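Local coordinates for AlyGC (Glaciecola chathamensis, PDB 5GKD), which cleaves alginate as a lyase of polysaccharide lyase family 6, probably by beta-elimination with the help of a bound calcium ion, at residues N250-G261 with N275-G286. Numbering follows the deposited sequence.
Sequences NVFFGNGVDHTG and NYLEGLTGYRFG
Strands 251-253 and 276-278 run parallel, their axes approaching to 4.8 Å and diverging by 7°, and backbone hydrogen bonds such as F252 N to Y276 O (2.8 Å) set V251, F252 and F253 beside Y276, L277 and E278. Just before them N250 and N275 lie side by side, their amide planes 6° apart. N275 OD1 accepts both the backbone N (2.9 Å) and ND2 (3.0 Å) of N250 from opposite faces of its plane, while N250 OD1 takes N228 N and N314 OD1 takes N275 N, continuing the row of hydrogen-bonded asparagines in both directions. With an alanine at N275 the backbone N of N250 would probably lose its acceptor, its ND2 would keep I225 O, and V247 O would lose the N-H of N275 ND2. Inside the coil, F252 and L277 point the same way, ring CD1 resting 4.0 Å from L277 CG, an apolar pair suited to the core. On the other face, with V251 and F253, the extended side chain of E278 brings OE1 to the edge of the F253 ring, where it also accepts Y276 OH; OE2 pairs with R392. Glycine suits position 254, since a CB would run into G279 O, the acceptor of G256 N, and L280 CD2 with the backbone as it stands. T281 OG1 donates to V257 O (2.7 Å) from above its carbonyl plane; T260 OG1 donates to the same oxygen and accepts T281 N, tying loop to loop. Such in-register parallel strands and rows of hydrogen-bonded asparagines are characteristic of the right-handed parallel beta-helix of pectate-lyase-like enzymes.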
ATOM      1  N   ASN A 250       9.887  27.643  32.208  1.00 20.85           N
ATOM      2  CA  ASN A 250       9.386  26.332  31.854  1.00 17.82           C
ATOM      3  C   ASN A 250      10.000  25.251  32.732  1.00 19.00           C
ATOM      4  O   ASN A 250      11.091  25.405  33.284  1.00 24.21           O
ATOM      5  CB  ASN A 250       9.682  26.039  30.384  1.00 21.86           C
ATOM      6  CG  ASN A 250       9.032  27.051  29.467  1.00 19.97           C
ATOM      7  OD1 ASN A 250       7.817  27.030  29.278  1.00 17.86           O
ATOM      8  ND2 ASN A 250       9.828  27.966  28.930  1.00 20.55           N
ATOM      9  N   VAL A 251       9.294  24.134  32.830  1.00 17.34           N
ATOM     10  CA  VAL A 251       9.670  23.012  33.677  1.00 18.25           C
ATOM     11  C   VAL A 251       9.596  21.718  32.867  1.00 18.13           C
ATOM     12  O   VAL A 251       8.554  21.404  32.286  1.00 20.51           O
ATOM     13  CB  VAL A 251       8.758  22.924  34.918  1.00 20.19           C
ATOM     14  CG1 VAL A 251       9.039  21.648  35.697  1.00 19.50           C
ATOM     15  CG2 VAL A 251       8.933  24.144  35.807  1.00 18.26           C
ATOM     16  N   PHE A 252      10.684  20.948  32.873  1.00 20.38           N
ATOM     17  CA  PHE A 252      10.807  19.698  32.128  1.00 17.42           C
ATOM     18  C   PHE A 252      11.056  18.559  33.111  1.00 20.84           C
ATOM     19  O   PHE A 252      12.137  18.478  33.714  1.00 20.00           O
ATOM     20  CB  PHE A 252      11.960  19.757  31.128  1.00 18.98           C
ATOM     21  CG  PHE A 252      11.814  20.790  30.055  1.00 16.46           C
ATOM     22  CD1 PHE A 252      12.008  22.131  30.324  1.00 19.01           C
ATOM     23  CD2 PHE A 252      11.557  20.405  28.755  1.00 18.81           C
ATOM     24  CE1 PHE A 252      11.904  23.069  29.313  1.00 19.98           C
ATOM     25  CE2 PHE A 252      11.444  21.327  27.742  1.00 14.58           C
ATOM     26  CZ  PHE A 252      11.610  22.660  28.015  1.00 18.69           C
ATOM     27  N   PHE A 253      10.080  17.679  33.272  1.00 16.90           N
ATOM     28  CA  PHE A 253      10.230  16.492  34.125  1.00 19.79           C
ATOM     29  C   PHE A 253      10.440  15.297  33.213  1.00 20.51           C
ATOM     30  O   PHE A 253       9.483  14.681  32.749  1.00 19.77           O
ATOM     31  CB  PHE A 253       9.014  16.271  35.017  1.00 20.18           C
ATOM     32  CG  PHE A 253       8.857  17.296  36.099  1.00 21.35           C
ATOM     33  CD1 PHE A 253       9.887  17.546  36.984  1.00 20.21           C
ATOM     34  CD2 PHE A 253       7.681  17.987  36.240  1.00 20.46           C
ATOM     35  CE1 PHE A 253       9.739  18.490  37.974  1.00 22.94           C
ATOM     36  CE2 PHE A 253       7.526  18.918  37.241  1.00 22.27           C
ATOM     37  CZ  PHE A 253       8.552  19.168  38.106  1.00 20.32           C
ATOM     38  N   GLY A 254      11.707  14.970  32.957  1.00 20.75           N
ATOM     39  CA  GLY A 254      12.010  13.821  32.115  1.00 21.05           C
ATOM     40  C   GLY A 254      11.802  12.488  32.803  1.00 21.42           C
ATOM     41  O   GLY A 254      11.465  11.500  32.149  1.00 24.20           O
ATOM     42  N   ASN A 255      12.014  12.431  34.116  1.00 24.99           N
ATOM     43  CA  ASN A 255      11.895  11.187  34.893  1.00 25.54           C
ATOM     44  C   ASN A 255      12.794  10.072  34.370  1.00 24.12           C
ATOM     45  O   ASN A 255      12.505   8.902  34.575  1.00 24.98           O
ATOM     46  CB  ASN A 255      10.450  10.677  34.939  1.00 26.34           C
ATOM     47  CG  ASN A 255       9.584  11.474  35.869  1.00 29.00           C
ATOM     48  OD1 ASN A 255      10.081  12.223  36.699  1.00 29.74           O
ATOM     49  ND2 ASN A 255       8.272  11.310  35.745  1.00 29.69           N
ATOM     50  N   GLY A 256      13.885  10.404  33.687  1.00 27.39           N
ATOM     51  CA  GLY A 256      14.747   9.363  33.156  1.00 19.88           C
ATOM     52  C   GLY A 256      14.203   8.579  31.975  1.00 23.02           C
ATOM     53  O   GLY A 256      14.829   7.601  31.564  1.00 26.39           O
ATOM     54  N   VAL A 257      13.074   8.982  31.401  1.00 21.86           N
ATOM     55  CA  VAL A 257      12.537   8.291  30.229  1.00 23.47           C
ATOM     56  C   VAL A 257      13.423   8.546  29.012  1.00 20.26           C
ATOM     57  O   VAL A 257      14.015   9.626  28.856  1.00 20.37           O
ATOM     58  CB  VAL A 257      11.081   8.736  29.982  1.00 21.85           C
ATOM     59  CG1 VAL A 257      10.556   8.228  28.643  1.00 20.20           C
ATOM     60  CG2 VAL A 257      10.190   8.247  31.116  1.00 20.79           C
ATOM     61  N   ASP A 258      13.521   7.534  28.148  1.00 21.57           N
ATOM     62  CA  ASP A 258      14.431   7.552  27.009  1.00 22.59           C
ATOM     63  C   ASP A 258      14.122   8.713  26.076  1.00 22.77           C
ATOM     64  O   ASP A 258      12.966   8.990  25.769  1.00 24.28           O
ATOM     65  CB  ASP A 258      14.334   6.225  26.224  1.00 24.72           C
ATOM     66  CG  ASP A 258      15.587   5.934  25.383  1.00 30.51           C
ATOM     67  OD1 ASP A 258      16.687   6.353  25.820  1.00 33.57           O
ATOM     68  OD2 ASP A 258      15.501   5.281  24.298  1.00 28.44           O
ATOM     69  N   HIS A 259      15.169   9.388  25.617  1.00 21.16           N
ATOM     70  CA  HIS A 259      15.053  10.427  24.599  1.00 23.74           C
ATOM     71  C   HIS A 259      14.198  11.628  25.040  1.00 23.20           C
ATOM     72  O   HIS A 259      13.557  12.273  24.213  1.00 22.91           O
ATOM     73  CB  HIS A 259      14.512   9.837  23.291  1.00 22.92           C
ATOM     74  CG  HIS A 259      15.509   9.008  22.545  1.00 22.34           C
ATOM     75  ND1 HIS A 259      16.698   9.518  22.075  1.00 24.91           N
ATOM     76  CD2 HIS A 259      15.492   7.706  22.184  1.00 21.92           C
ATOM     77  CE1 HIS A 259      17.372   8.568  21.457  1.00 23.90           C
ATOM     78  NE2 HIS A 259      16.662   7.457  21.507  1.00 25.39           N
ATOM     79  N   THR A 260      14.184  11.975  26.323  1.00 19.53           N
ATOM     80  CA  THR A 260      13.552  13.215  26.775  1.00 19.13           C
ATOM     81  C   THR A 260      14.525  14.403  26.680  1.00 19.33           C
ATOM     82  O   THR A 260      15.633  14.345  27.221  1.00 23.08           O
ATOM     83  CB  THR A 260      13.055  13.065  28.218  1.00 21.67           C
ATOM     84  OG1 THR A 260      14.073  12.467  29.027  1.00 20.69           O
ATOM     85  CG2 THR A 260      11.811  12.225  28.291  1.00 17.25           C
ATOM     86  N   GLY A 261      14.122  15.469  25.983  1.00 18.48           N
ATOM     87  CA  GLY A 261      14.860  16.760  25.973  1.00 19.73           C
ATOM     88  C   GLY A 261      14.117  17.818  26.809  1.00 19.31           C
ATOM     89  O   GLY A 261      13.125  17.490  27.413  1.00 24.88           O
ATOM     90  N   ASN A 275      14.554  28.477  33.534  1.00 20.17           N
ATOM     91  CA  ASN A 275      13.939  27.197  33.217  1.00 17.60           C
ATOM     92  C   ASN A 275      14.519  26.071  34.073  1.00 20.49           C
ATOM     93  O   ASN A 275      15.716  26.037  34.365  1.00 20.61           O
ATOM     94  CB  ASN A 275      14.126  26.849  31.736  1.00 15.64           C
ATOM     95  CG  ASN A 275      13.553  27.901  30.819  1.00 19.00           C
ATOM     96  OD1 ASN A 275      12.330  28.007  30.651  1.00 22.11           O
ATOM     97  ND2 ASN A 275      14.430  28.689  30.217  1.00 16.16           N
ATOM     98  N   TYR A 276      13.663  25.114  34.422  1.00 21.14           N
ATOM     99  CA  TYR A 276      14.019  23.991  35.276  1.00 21.23           C
ATOM    100  C   TYR A 276      13.939  22.694  34.482  1.00 18.64           C
ATOM    101  O   TYR A 276      12.895  22.391  33.897  1.00 18.89           O
ATOM    102  CB  TYR A 276      13.089  23.936  36.494  1.00 16.01           C
ATOM    103  CG  TYR A 276      13.361  22.796  37.442  1.00 21.43           C
ATOM    104  CD1 TYR A 276      12.825  21.528  37.220  1.00 18.91           C
ATOM    105  CD2 TYR A 276      14.150  22.989  38.562  1.00 18.96           C
ATOM    106  CE1 TYR A 276      13.067  20.499  38.095  1.00 22.46           C
ATOM    107  CE2 TYR A 276      14.399  21.972  39.437  1.00 20.34           C
ATOM    108  CZ  TYR A 276      13.860  20.732  39.204  1.00 21.58           C
ATOM    109  OH  TYR A 276      14.107  19.737  40.093  1.00 22.54           O
ATOM    110  N   LEU A 277      15.028  21.922  34.499  1.00 18.20           N
ATOM    111  CA  LEU A 277      15.209  20.736  33.664  1.00 19.66           C
ATOM    112  C   LEU A 277      15.726  19.588  34.526  1.00 21.29           C
ATOM    113  O   LEU A 277      16.782  19.705  35.157  1.00 20.30           O
ATOM    114  CB  LEU A 277      16.187  21.020  32.510  1.00 17.77           C
ATOM    115  CG  LEU A 277      15.843  22.105  31.478  1.00 20.82           C
ATOM    116  CD1 LEU A 277      16.146  23.499  31.964  1.00 21.68           C
ATOM    117  CD2 LEU A 277      16.565  21.865  30.159  1.00 22.67           C
ATOM    118  N   GLU A 278      14.991  18.479  34.549  1.00 20.79           N
ATOM    119  CA  GLU A 278      15.303  17.366  35.430  1.00 21.64           C
ATOM    120  C   GLU A 278      15.097  16.045  34.715  1.00 21.04           C
ATOM    121  O   GLU A 278      14.073  15.832  34.071  1.00 19.31           O
ATOM    122  CB  GLU A 278      14.434  17.381  36.703  1.00 19.16           C
ATOM    123  CG  GLU A 278      14.736  16.244  37.653  1.00 20.66           C
ATOM    124  CD  GLU A 278      13.882  16.273  38.912  1.00 26.63           C
ATOM    125  OE1 GLU A 278      13.191  17.284  39.155  1.00 29.20           O
ATOM    126  OE2 GLU A 278      13.900  15.278  39.663  1.00 30.46           O
ATOM    127  N   GLY A 279      16.068  15.151  34.874  1.00 23.80           N
ATOM    128  CA  GLY A 279      15.947  13.761  34.466  1.00 22.10           C
ATOM    129  C   GLY A 279      15.794  13.576  32.976  1.00 21.72           C
ATOM    130  O   GLY A 279      15.030  12.705  32.540  1.00 24.17           O
ATOM    131  N   LEU A 280      16.506  14.370  32.188  1.00 18.82           N
ATOM    132  CA  LEU A 280      16.426  14.354  30.734  1.00 18.93           C
ATOM    133  C   LEU A 280      17.565  13.523  30.170  1.00 19.69           C
ATOM    134  O   LEU A 280      18.732  13.772  30.483  1.00 21.29           O
ATOM    135  CB  LEU A 280      16.502  15.774  30.179  1.00 18.08           C
ATOM    136  CG  LEU A 280      15.456  16.731  30.737  1.00 18.41           C
ATOM    137  CD1 LEU A 280      15.636  18.103  30.112  1.00 20.91           C
ATOM    138  CD2 LEU A 280      14.077  16.177  30.410  1.00 18.45           C
ATOM    139  N   THR A 281      17.232  12.554  29.327  1.00 19.76           N
ATOM    140  CA  THR A 281      18.208  11.584  28.872  1.00 21.30           C
ATOM    141  C   THR A 281      18.615  11.763  27.422  1.00 22.46           C
ATOM    142  O   THR A 281      19.434  10.987  26.937  1.00 24.83           O
ATOM    143  CB  THR A 281      17.671  10.163  29.054  1.00 20.94           C
ATOM    144  OG1 THR A 281      16.607   9.964  28.126  1.00 24.14           O
ATOM    145  CG2 THR A 281      17.130   9.983  30.431  1.00 20.54           C
ATOM    146  N   GLY A 282      18.074  12.736  26.717  1.00 23.41           N
ATOM    147  CA  GLY A 282      18.313  12.808  25.289  1.00 21.91           C
ATOM    148  C   GLY A 282      19.688  13.322  24.952  1.00 21.15           C
ATOM    149  O   GLY A 282      20.403  13.854  25.795  1.00 23.73           O
ATOM    150  N   TYR A 283      20.041  13.198  23.676  1.00 22.93           N
ATOM    151  CA  TYR A 283      21.345  13.632  23.190  1.00 22.93           C
ATOM    152  C   TYR A 283      21.192  14.226  21.795  1.00 21.46           C
ATOM    153  O   TYR A 283      20.122  14.183  21.194  1.00 21.29           O
ATOM    154  CB  TYR A 283      22.366  12.480  23.191  1.00 20.00           C
ATOM    155  CG  TYR A 283      21.949  11.253  22.416  1.00 25.05           C
ATOM    156  CD1 TYR A 283      22.185  11.155  21.052  1.00 24.41           C
ATOM    157  CD2 TYR A 283      21.316  10.191  23.047  1.00 25.33           C
ATOM    158  CE1 TYR A 283      21.806  10.033  20.342  1.00 27.20           C
ATOM    159  CE2 TYR A 283      20.933   9.074  22.345  1.00 26.11           C
ATOM    160  CZ  TYR A 283      21.183   8.997  20.996  1.00 28.08           C
ATOM    161  OH  TYR A 283      20.799   7.874  20.308  1.00 34.26           O
ATOM    162  N   ARG A 284      22.291  14.768  21.282  1.00 20.92           N
ATOM    163  CA  ARG A 284      22.363  15.458  19.986  1.00 22.73           C
ATOM    164  C   ARG A 284      21.263  16.519  19.970  1.00 24.29           C
ATOM    165  O   ARG A 284      21.183  17.317  20.911  1.00 23.52           O
ATOM    166  CB  ARG A 284      22.328  14.460  18.839  1.00 23.85           C
ATOM    167  CG  ARG A 284      22.786  15.080  17.523  1.00 25.48           C
ATOM    168  CD  ARG A 284      23.231  14.040  16.492  1.00 24.05           C
ATOM    169  NE  ARG A 284      23.901  14.701  15.370  1.00 25.11           N
ATOM    170  CZ  ARG A 284      23.289  15.169  14.288  1.00 25.62           C
ATOM    171  NH1 ARG A 284      21.970  15.046  14.151  1.00 24.61           N
ATOM    172  NH2 ARG A 284      23.998  15.751  13.332  1.00 23.54           N
ATOM    173  N   PHE A 285      20.403  16.563  18.956  1.00 19.45           N
ATOM    174  CA  PHE A 285      19.375  17.589  18.917  1.00 20.00           C
ATOM    175  C   PHE A 285      18.299  17.388  19.986  1.00 21.58           C
ATOM    176  O   PHE A 285      17.543  18.322  20.260  1.00 21.50           O
ATOM    177  CB  PHE A 285      18.733  17.643  17.523  1.00 20.14           C
ATOM    178  CG  PHE A 285      19.696  17.997  16.404  1.00 20.52           C
ATOM    179  CD1 PHE A 285      20.988  18.427  16.677  1.00 17.52           C
ATOM    180  CD2 PHE A 285      19.284  17.914  15.076  1.00 19.33           C
ATOM    181  CE1 PHE A 285      21.861  18.745  15.658  1.00 19.52           C
ATOM    182  CE2 PHE A 285      20.127  18.224  14.050  1.00 16.06           C
ATOM    183  CZ  PHE A 285      21.434  18.644  14.330  1.00 23.58           C
ATOM    184  N   GLY A 286      18.218  16.208  20.604  1.00 19.93           N
ATOM    185  CA  GLY A 286      17.293  15.998  21.698  1.00 18.27           C
ATOM    186  C   GLY A 286      17.897  16.118  23.086  1.00 20.79           C
ATOM    187  O   GLY A 286      17.342  15.583  24.056  1.00 20.43           O
TER
HETATM  188  O   HOH W   1      12.444  14.341  36.302  1.00 29.55           O
HETATM  189  O   HOH W   2      18.116   9.318  25.330  1.00 28.10           O
HETATM  190  O   HOH W   3      17.464  12.121  22.154  1.00 23.15           O
HETATM  191  O   HOH W   4      15.482  13.731  23.010  1.00 23.34           O